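Local atomic coordinates of 1,3-alpha-isomaltosidase (Kribbella flavida DSM 17836, PDB entry 5X3I), a protein that hydrolyses the alpha-1,3-glucosidic linkages of the cyclic tetrasaccharide cyclobis-(1-6)-alpha-nigerosyl to yield isomaltose. Residues 408-420 with 439-452. The protein carries 1 engineered substitution. Residues are numbered along the deposited sequence; the frame is centred on the assembly and turned at random.
Sequences ADAAAMVRDGHAV and LMPDLSVQRTRDWW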
ATOM      1  N   ALA A 408      -2.157 -17.797 -24.234  1.00 16.88           N
ATOM      2  CA  ALA A 408      -1.096 -18.787 -24.243  1.00 18.10           C
ATOM      3  C   ALA A 408      -0.344 -18.783 -22.911  1.00 19.13           C
ATOM      4  O   ALA A 408      -0.015 -19.833 -22.390  1.00 17.93           O
ATOM      5  CB  ALA A 408      -0.139 -18.536 -25.390  1.00 15.48           C
ATOM      6  N   ASP A 409      -0.078 -17.594 -22.371  1.00 19.62           N
ATOM      7  CA  ASP A 409       0.676 -17.474 -21.124  1.00 17.04           C
ATOM      8  C   ASP A 409      -0.149 -17.959 -19.920  1.00 15.19           C
ATOM      9  O   ASP A 409       0.382 -18.602 -19.027  1.00 16.33           O
ATOM     10  CB  ASP A 409       1.143 -16.030 -20.906  1.00 15.83           C
ATOM     11  CG  ASP A 409       2.241 -15.601 -21.905  1.00 18.19           C
ATOM     12  OD1 ASP A 409       2.657 -16.428 -22.731  1.00 17.56           O
ATOM     13  OD2 ASP A 409       2.693 -14.440 -21.849  1.00 19.41           O
ATOM     14  N   ALA A 410      -1.438 -17.639 -19.903  1.00 16.72           N
ATOM     15  CA  ALA A 410      -2.307 -18.084 -18.823  1.00 16.46           C
ATOM     16  C   ALA A 410      -2.355 -19.608 -18.800  1.00 19.63           C
ATOM     17  O   ALA A 410      -2.285 -20.220 -17.745  1.00 18.68           O
ATOM     18  CB  ALA A 410      -3.697 -17.507 -18.972  1.00 17.11           C
ATOM     19  N   ALA A 411      -2.457 -20.208 -19.978  1.00 20.96           N
ATOM     20  CA  ALA A 411      -2.495 -21.657 -20.088  1.00 18.29           C
ATOM     21  C   ALA A 411      -1.177 -22.255 -19.614  1.00 20.09           C
ATOM     22  O   ALA A 411      -1.177 -23.260 -18.919  1.00 21.37           O
ATOM     23  CB  ALA A 411      -2.793 -22.085 -21.513  1.00 19.29           C
ATOM     24  N   ALA A 412      -0.061 -21.637 -19.994  1.00 16.65           N
ATOM     25  CA  ALA A 412       1.238 -22.084 -19.521  1.00 17.65           C
ATOM     26  C   ALA A 412       1.335 -21.977 -18.001  1.00 17.96           C
ATOM     27  O   ALA A 412       1.944 -22.816 -17.371  1.00 16.76           O
ATOM     28  CB  ALA A 412       2.347 -21.291 -20.166  1.00 15.47           C
ATOM     29  N   MET A 413       0.748 -20.932 -17.432  1.00 15.39           N
ATOM     30  CA  MET A 413       0.796 -20.736 -15.990  1.00 16.27           C
ATOM     31  C   MET A 413       0.155 -21.907 -15.256  1.00 19.33           C
ATOM     32  O   MET A 413       0.695 -22.395 -14.274  1.00 18.52           O
ATOM     33  CB  MET A 413       0.098 -19.439 -15.588  1.00 16.13           C
ATOM     34  CG  MET A 413       0.885 -18.182 -15.855  1.00 14.84           C
ATOM     35  SD  MET A 413      -0.021 -16.704 -15.407  1.00 17.60           S
ATOM     36  CE  MET A 413       0.140 -16.697 -13.635  1.00 15.21           C
ATOM     37  N   VAL A 414      -1.001 -22.348 -15.746  1.00 19.12           N
ATOM     38  CA  VAL A 414      -1.704 -23.477 -15.145  1.00 19.65           C
ATOM     39  C   VAL A 414      -0.941 -24.770 -15.402  1.00 17.99           C
ATOM     40  O   VAL A 414      -0.731 -25.551 -14.490  1.00 23.90           O
ATOM     41  CB  VAL A 414      -3.144 -23.619 -15.688  1.00 18.44           C
ATOM     42  CG1 VAL A 414      -3.803 -24.901 -15.156  1.00 17.93           C
ATOM     43  CG2 VAL A 414      -3.976 -22.390 -15.337  1.00 22.32           C
ATOM     44  N   ARG A 415      -0.515 -24.978 -16.645  1.00 19.87           N
ATOM     45  CA  ARG A 415       0.168 -26.208 -17.032  1.00 17.06           C
ATOM     46  C   ARG A 415       1.471 -26.418 -16.256  1.00 21.22           C
ATOM     47  O   ARG A 415       1.754 -27.515 -15.804  1.00 18.18           O
ATOM     48  CB  ARG A 415       0.462 -26.208 -18.541  1.00 18.12           C
ATOM     49  CG  ARG A 415       1.101 -27.499 -19.065  1.00 20.13           C
ATOM     50  CD  ARG A 415       1.689 -27.356 -20.471  1.00 25.63           C
ATOM     51  NE  ARG A 415       0.966 -26.371 -21.252  1.00 34.57           N
ATOM     52  CZ  ARG A 415       1.497 -25.240 -21.705  1.00 25.68           C
ATOM     53  NH1 ARG A 415       0.750 -24.399 -22.383  1.00 27.62           N
ATOM     54  NH2 ARG A 415       2.771 -24.958 -21.485  1.00 29.96           N
ATOM     55  N   ASP A 416       2.280 -25.369 -16.142  1.00 19.45           N
ATOM     56  CA  ASP A 416       3.600 -25.490 -15.532  1.00 16.47           C
ATOM     57  C   ASP A 416       3.664 -25.086 -14.064  1.00 18.24           C
ATOM     58  O   ASP A 416       4.743 -24.976 -13.497  1.00 21.17           O
ATOM     59  CB  ASP A 416       4.616 -24.708 -16.350  1.00 18.37           C
ATOM     60  CG  ASP A 416       4.822 -25.316 -17.725  1.00 20.08           C
ATOM     61  OD1 ASP A 416       4.401 -26.466 -17.919  1.00 24.79           O
ATOM     62  OD2 ASP A 416       5.394 -24.656 -18.603  1.00 21.95           O
ATOM     63  N   GLY A 417       2.516 -24.788 -13.472  1.00 18.01           N
ATOM     64  CA  GLY A 417       2.472 -24.506 -12.052  1.00 19.06           C
ATOM     65  C   GLY A 417       2.991 -23.140 -11.634  1.00 17.25           C
ATOM     66  O   GLY A 417       3.635 -23.024 -10.606  1.00 16.41           O
ATOM     67  N   HIS A 418       2.719 -22.114 -12.434  1.00 16.59           N
ATOM     68  CA  HIS A 418       3.157 -20.756 -12.126  1.00 14.48           C
ATOM     69  C   HIS A 418       2.073 -19.916 -11.446  1.00 13.83           C
ATOM     70  O   HIS A 418       2.293 -18.749 -11.151  1.00 15.77           O
ATOM     71  CB  HIS A 418       3.623 -20.039 -13.396  1.00 14.29           C
ATOM     72  CG  HIS A 418       4.857 -20.621 -14.005  1.00 14.18           C
ATOM     73  ND1 HIS A 418       6.015 -20.831 -13.291  1.00 15.95           N
ATOM     74  CD2 HIS A 418       5.118 -21.026 -15.271  1.00 14.46           C
ATOM     75  CE1 HIS A 418       6.932 -21.348 -14.086  1.00 13.89           C
ATOM     76  NE2 HIS A 418       6.413 -21.477 -15.290  1.00 15.86           N
ATOM     77  N   ALA A 419       0.895 -20.497 -11.243  1.00 14.99           N
ATOM     78  CA  ALA A 419      -0.227 -19.750 -10.681  1.00 14.60           C
ATOM     79  C   ALA A 419      -0.470 -20.078  -9.207  1.00 16.00           C
ATOM     80  O   ALA A 419      -0.355 -21.228  -8.796  1.00 18.82           O
ATOM     81  CB  ALA A 419      -1.495 -20.014 -11.478  1.00 14.61           C
ATOM     82  N   VAL A 420      -0.814 -19.056  -8.433  1.00 14.07           N
ATOM     83  CA  VAL A 420      -1.276 -19.245  -7.068  1.00 15.91           C
ATOM     84  C   VAL A 420      -2.524 -20.127  -7.110  1.00 15.67           C
ATOM     85  O   VAL A 420      -3.375 -19.948  -7.975  1.00 18.17           O
ATOM     86  CB  VAL A 420      -1.586 -17.903  -6.376  1.00 15.50           C
ATOM     87  CG1 VAL A 420      -2.198 -18.132  -4.988  1.00 16.34           C
ATOM     88  CG2 VAL A 420      -0.330 -17.044  -6.275  1.00 13.37           C
ATOM     89  N   LEU A 439      -5.443 -14.589 -13.148  1.00 17.43           N
ATOM     90  CA  LEU A 439      -4.541 -15.411 -12.328  1.00 16.67           C
ATOM     91  C   LEU A 439      -3.450 -14.567 -11.676  1.00 16.35           C
ATOM     92  O   LEU A 439      -3.087 -13.517 -12.190  1.00 17.76           O
ATOM     93  CB  LEU A 439      -3.885 -16.506 -13.171  1.00 14.80           C
ATOM     94  CG  LEU A 439      -4.823 -17.244 -14.119  1.00 15.69           C
ATOM     95  CD1 LEU A 439      -4.076 -18.290 -14.899  1.00 15.66           C
ATOM     96  CD2 LEU A 439      -5.965 -17.866 -13.329  1.00 16.17           C
ATOM     97  N   MET A 440      -2.935 -15.032 -10.547  1.00 16.02           N
ATOM     98  CA  MET A 440      -1.789 -14.401  -9.900  1.00 14.28           C
ATOM     99  C   MET A 440      -0.556 -15.269 -10.087  1.00 13.54           C
ATOM    100  O   MET A 440      -0.581 -16.434  -9.720  1.00 17.33           O
ATOM    101  CB  MET A 440      -2.038 -14.182  -8.401  1.00 16.10           C
ATOM    102  CG  MET A 440      -3.116 -13.160  -8.037  1.00 15.68           C
ATOM    103  SD  MET A 440      -3.375 -13.051  -6.241  1.00 16.18           S
ATOM    104  CE  MET A 440      -1.961 -12.078  -5.741  1.00 13.02           C
ATOM    105  N   PRO A 441       0.531 -14.709 -10.645  1.00 12.36           N
ATOM    106  CA  PRO A 441       1.739 -15.537 -10.714  1.00 14.18           C
ATOM    107  C   PRO A 441       2.229 -15.837  -9.305  1.00 13.87           C
ATOM    108  O   PRO A 441       2.146 -14.974  -8.441  1.00 11.79           O
ATOM    109  CB  PRO A 441       2.736 -14.658 -11.481  1.00 11.90           C
ATOM    110  CG  PRO A 441       2.313 -13.271 -11.177  1.00 11.30           C
ATOM    111  CD  PRO A 441       0.791 -13.315 -11.031  1.00 12.33           C
ATOM    112  N   ASP A 442       2.766 -17.017  -9.065  1.00 14.83           N
ATOM    113  CA  ASP A 442       3.132 -17.295  -7.700  1.00 16.04           C
ATOM    114  C   ASP A 442       4.574 -16.865  -7.532  1.00 13.08           C
ATOM    115  O   ASP A 442       5.499 -17.627  -7.769  1.00 14.82           O
ATOM    116  CB  ASP A 442       2.952 -18.798  -7.440  1.00 15.32           C
ATOM    117  CG  ASP A 442       3.201 -19.204  -6.005  1.00 14.79           C
ATOM    118  OD1 ASP A 442       3.750 -18.428  -5.212  1.00 14.73           O
ATOM    119  OD2 ASP A 442       2.850 -20.352  -5.685  1.00 18.39           O
ATOM    120  N   LEU A 443       4.738 -15.711  -6.909  1.00 14.76           N
ATOM    121  CA  LEU A 443       6.028 -15.037  -6.874  1.00 15.00           C
ATOM    122  C   LEU A 443       6.725 -15.422  -5.584  1.00 13.95           C
ATOM    123  O   LEU A 443       7.794 -14.918  -5.274  1.00 14.44           O
ATOM    124  CB  LEU A 443       5.865 -13.516  -7.009  1.00 12.31           C
ATOM    125  CG  LEU A 443       5.313 -13.053  -8.369  1.00 12.19           C
ATOM    126  CD1 LEU A 443       5.005 -11.576  -8.366  1.00 12.57           C
ATOM    127  CD2 LEU A 443       6.264 -13.408  -9.526  1.00 10.52           C
ATOM    128  N   SER A 444       6.094 -16.322  -4.834  1.00 13.07           N
ATOM    129  CA  SER A 444       6.689 -16.822  -3.601  1.00 15.24           C
ATOM    130  C   SER A 444       7.912 -17.700  -3.844  1.00 16.01           C
ATOM    131  O   SER A 444       8.668 -17.953  -2.919  1.00 19.74           O
ATOM    132  CB  SER A 444       5.662 -17.609  -2.778  1.00 14.96           C
ATOM    133  OG  SER A 444       5.535 -18.941  -3.236  1.00 16.23           O
ATOM    134  N   VAL A 445       8.097 -18.190  -5.066  1.00 15.84           N
ATOM    135  CA  VAL A 445       9.257 -19.033  -5.346  1.00 13.40           C
ATOM    136  C   VAL A 445      10.061 -18.565  -6.565  1.00 16.67           C
ATOM    137  O   VAL A 445       9.525 -17.974  -7.502  1.00 14.60           O
ATOM    138  CB  VAL A 445       8.863 -20.509  -5.554  1.00 14.12           C
ATOM    139  CG1 VAL A 445       8.266 -21.089  -4.269  1.00 16.00           C
ATOM    140  CG2 VAL A 445       7.905 -20.645  -6.704  1.00 16.05           C
ATOM    141  N   GLN A 446      11.352 -18.866  -6.538  1.00 14.23           N
ATOM    142  CA  GLN A 446      12.294 -18.319  -7.495  1.00 16.30           C
ATOM    143  C   GLN A 446      11.971 -18.671  -8.953  1.00 19.22           C
ATOM    144  O   GLN A 446      12.066 -17.800  -9.817  1.00 17.92           O
ATOM    145  CB  GLN A 446      13.713 -18.779  -7.153  1.00 17.24           C
ATOM    146  CG  GLN A 446      14.786 -18.054  -7.950  1.00 14.12           C
ATOM    147  CD  GLN A 446      14.779 -16.557  -7.720  1.00 16.27           C
ATOM    148  OE1 GLN A 446      14.937 -16.087  -6.601  1.00 18.93           O
ATOM    149  NE2 GLN A 446      14.598 -15.800  -8.791  1.00 18.56           N
ATOM    150  N   ARG A 447      11.582 -19.923  -9.225  1.00 17.51           N
ATOM    151  CA  ARG A 447      11.362 -20.353 -10.604  1.00 14.97           C
ATOM    152  C   ARG A 447      10.256 -19.537 -11.272  1.00 16.93           C
ATOM    153  O   ARG A 447      10.338 -19.227 -12.452  1.00 15.57           O
ATOM    154  CB  ARG A 447      11.046 -21.856 -10.696  1.00 17.60           C
ATOM    155  CG  ARG A 447       9.723 -22.316 -10.070  1.00 19.39           C
ATOM    156  CD  ARG A 447       9.512 -23.820 -10.237  1.00 19.56           C
ATOM    157  NE  ARG A 447       9.121 -24.190 -11.594  1.00 20.06           N
ATOM    158  CZ  ARG A 447       7.865 -24.295 -12.012  1.00 16.23           C
ATOM    159  NH1 ARG A 447       7.607 -24.633 -13.260  1.00 21.06           N
ATOM    160  NH2 ARG A 447       6.862 -24.072 -11.181  1.00 20.76           N
ATOM    161  N   THR A 448       9.220 -19.191 -10.520  1.00 17.25           N
ATOM    162  CA  THR A 448       8.136 -18.413 -11.093  1.00 14.88           C
ATOM    163  C   THR A 448       8.467 -16.916 -11.138  1.00 14.39           C
ATOM    164  O   THR A 448       8.073 -16.239 -12.075  1.00 17.08           O
ATOM    165  CB  THR A 448       6.836 -18.670 -10.344  1.00 14.95           C
ATOM    166  OG1 THR A 448       6.496 -20.049 -10.497  1.00 18.78           O
ATOM    167  CG2 THR A 448       5.706 -17.833 -10.902  1.00 13.41           C
ATOM    168  N   ARG A 449       9.184 -16.404 -10.143  1.00 14.08           N
ATOM    169  CA  ARG A 449       9.696 -15.045 -10.237  1.00 15.07           C
ATOM    170  C   ARG A 449      10.525 -14.919 -11.531  1.00 15.01           C
ATOM    171  O   ARG A 449      10.327 -13.978 -12.285  1.00 17.25           O
ATOM    172  CB  ARG A 449      10.524 -14.649  -9.006  1.00 13.97           C
ATOM    173  CG  ARG A 449       9.684 -14.468  -7.714  1.00 12.65           C
ATOM    174  CD  ARG A 449      10.420 -13.722  -6.619  1.00 13.70           C
ATOM    175  NE  ARG A 449      11.593 -14.433  -6.119  1.00 16.72           N
ATOM    176  CZ  ARG A 449      11.586 -15.295  -5.104  1.00 15.47           C
ATOM    177  NH1 ARG A 449      10.446 -15.582  -4.469  1.00 12.94           N
ATOM    178  NH2 ARG A 449      12.719 -15.883  -4.733  1.00 16.27           N
ATOM    179  N   ASP A 450      11.386 -15.901 -11.794  1.00 13.63           N
ATOM    180  CA  ASP A 450      12.161 -15.966 -13.041  1.00 16.65           C
ATOM    181  C   ASP A 450      11.269 -15.955 -14.281  1.00 15.50           C
ATOM    182  O   ASP A 450      11.458 -15.135 -15.170  1.00 14.43           O
ATOM    183  CB  ASP A 450      13.038 -17.221 -13.096  1.00 13.53           C
ATOM    184  CG  ASP A 450      14.196 -17.183 -12.122  1.00 19.34           C
ATOM    185  OD1 ASP A 450      14.419 -16.163 -11.455  1.00 18.61           O
ATOM    186  OD2 ASP A 450      14.897 -18.198 -12.036  1.00 21.03           O
ATOM    187  N   TRP A 451      10.324 -16.891 -14.328  1.00 14.10           N
ATOM    188  CA  TRP A 451       9.436 -17.049 -15.479  1.00 13.89           C
ATOM    189  C   TRP A 451       8.621 -15.794 -15.767  1.00 13.15           C
ATOM    190  O   TRP A 451       8.545 -15.345 -16.902  1.00 12.27           O
ATOM    191  CB  TRP A 451       8.493 -18.237 -15.261  1.00 14.00           C
ATOM    192  CG  TRP A 451       7.673 -18.585 -16.466  1.00 13.79           C
ATOM    193  CD1 TRP A 451       8.068 -19.336 -17.533  1.00 14.55           C
ATOM    194  CD2 TRP A 451       6.322 -18.205 -16.723  1.00 11.93           C
ATOM    195  NE1 TRP A 451       7.049 -19.444 -18.438  1.00 13.36           N
ATOM    196  CE2 TRP A 451       5.965 -18.756 -17.967  1.00 14.67           C
ATOM    197  CE3 TRP A 451       5.380 -17.449 -16.026  1.00 12.45           C
ATOM    198  CZ2 TRP A 451       4.708 -18.582 -18.523  1.00 15.18           C
ATOM    199  CZ3 TRP A 451       4.127 -17.277 -16.582  1.00 14.26           C
ATOM    200  CH2 TRP A 451       3.801 -17.843 -17.815  1.00 14.84           C
ATOM    201  N   TRP A 452       8.017 -15.230 -14.728  1.00 11.72           N
ATOM    202  CA  TRP A 452       7.197 -14.030 -14.866  1.00 13.76           C
ATOM    203  C   TRP A 452       8.006 -12.816 -15.352  1.00 11.68           C
ATOM    204  O   TRP A 452       7.621 -12.147 -16.303  1.00  9.94           O
ATOM    205  CB  TRP A 452       6.525 -13.688 -13.533  1.00 12.06           C
ATOM    206  CG  TRP A 452       5.548 -12.550 -13.601  1.00 10.11           C
ATOM    207  CD1 TRP A 452       5.716 -11.300 -13.108  1.00  9.64           C
ATOM    208  CD2 TRP A 452       4.239 -12.582 -14.174  1.00  8.96           C
ATOM    209  NE1 TRP A 452       4.593 -10.542 -13.341  1.00 12.84           N
ATOM    210  CE2 TRP A 452       3.675 -11.310 -14.001  1.00 10.90           C
ATOM    211  CE3 TRP A 452       3.492 -13.566 -14.817  1.00 13.85           C
ATOM    212  CZ2 TRP A 452       2.389 -10.992 -14.447  1.00 14.56           C
ATOM    213  CZ3 TRP A 452       2.218 -13.244 -15.275  1.00 14.84           C
ATOM    214  CH2 TRP A 452       1.682 -11.969 -15.083  1.00 13.06           C
TER
HETATM  215  O   HOH W   1       5.085 -21.708  -8.640  1.00 20.85           O
HETATM  216  O   HOH W   2       1.648 -22.135  -7.081  1.00 20.23           O
HETATM  217  O   HOH W   3      -3.683 -17.693  -9.821  1.00 15.66           O
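His418 lies flat against Trp451 in an offset stack, the imidazole and the five-membered ring of the indole 3.9 Å apart at their centroids with planes 14° from parallel. The edge of the imidazole is held as well: ND1 pairs with Thr448 OG1 at 2.9 Å in a nearly straight bond, and either atom could be the donor. His418 CE1 lies over one face of the Arg447 guanidinium, whose plane is 18° from that of the ring. Both terminal nitrogens converge on Asp416 O in the guanidinium plane, NH1 at 2.9 Å and NH2 at 3.3 Å, so the one carbonyl is gripped twice. The setting is the TIM-barrel domain of a family 31 glycoside hydrolase, where helical segments 408-415 and 446-452 run almost antiparallel. Beside them the two segments join through a single bridge between Ala419 and Pro441, in which Asp442 N donates to His418 O and Val420 N to Met440 O (2.9 Å). Trp451 carries its CG opposite the backbone nitrogen (chi1 -172°), and its indole reaches on past the histidine until CZ3 meets Met413 CG at 3.4 Å. An alanine in place of Trp451 is likely to leave one face of His418 without its stacking partner and open a gap beside Met413. Farther along Met413, the side chain turns about its CG-SD bond and sets CE against Pro441 CA (3.5 Å) and Leu439 CB, while Leu439 CD1 rests against Ala410 and Val414 CG2.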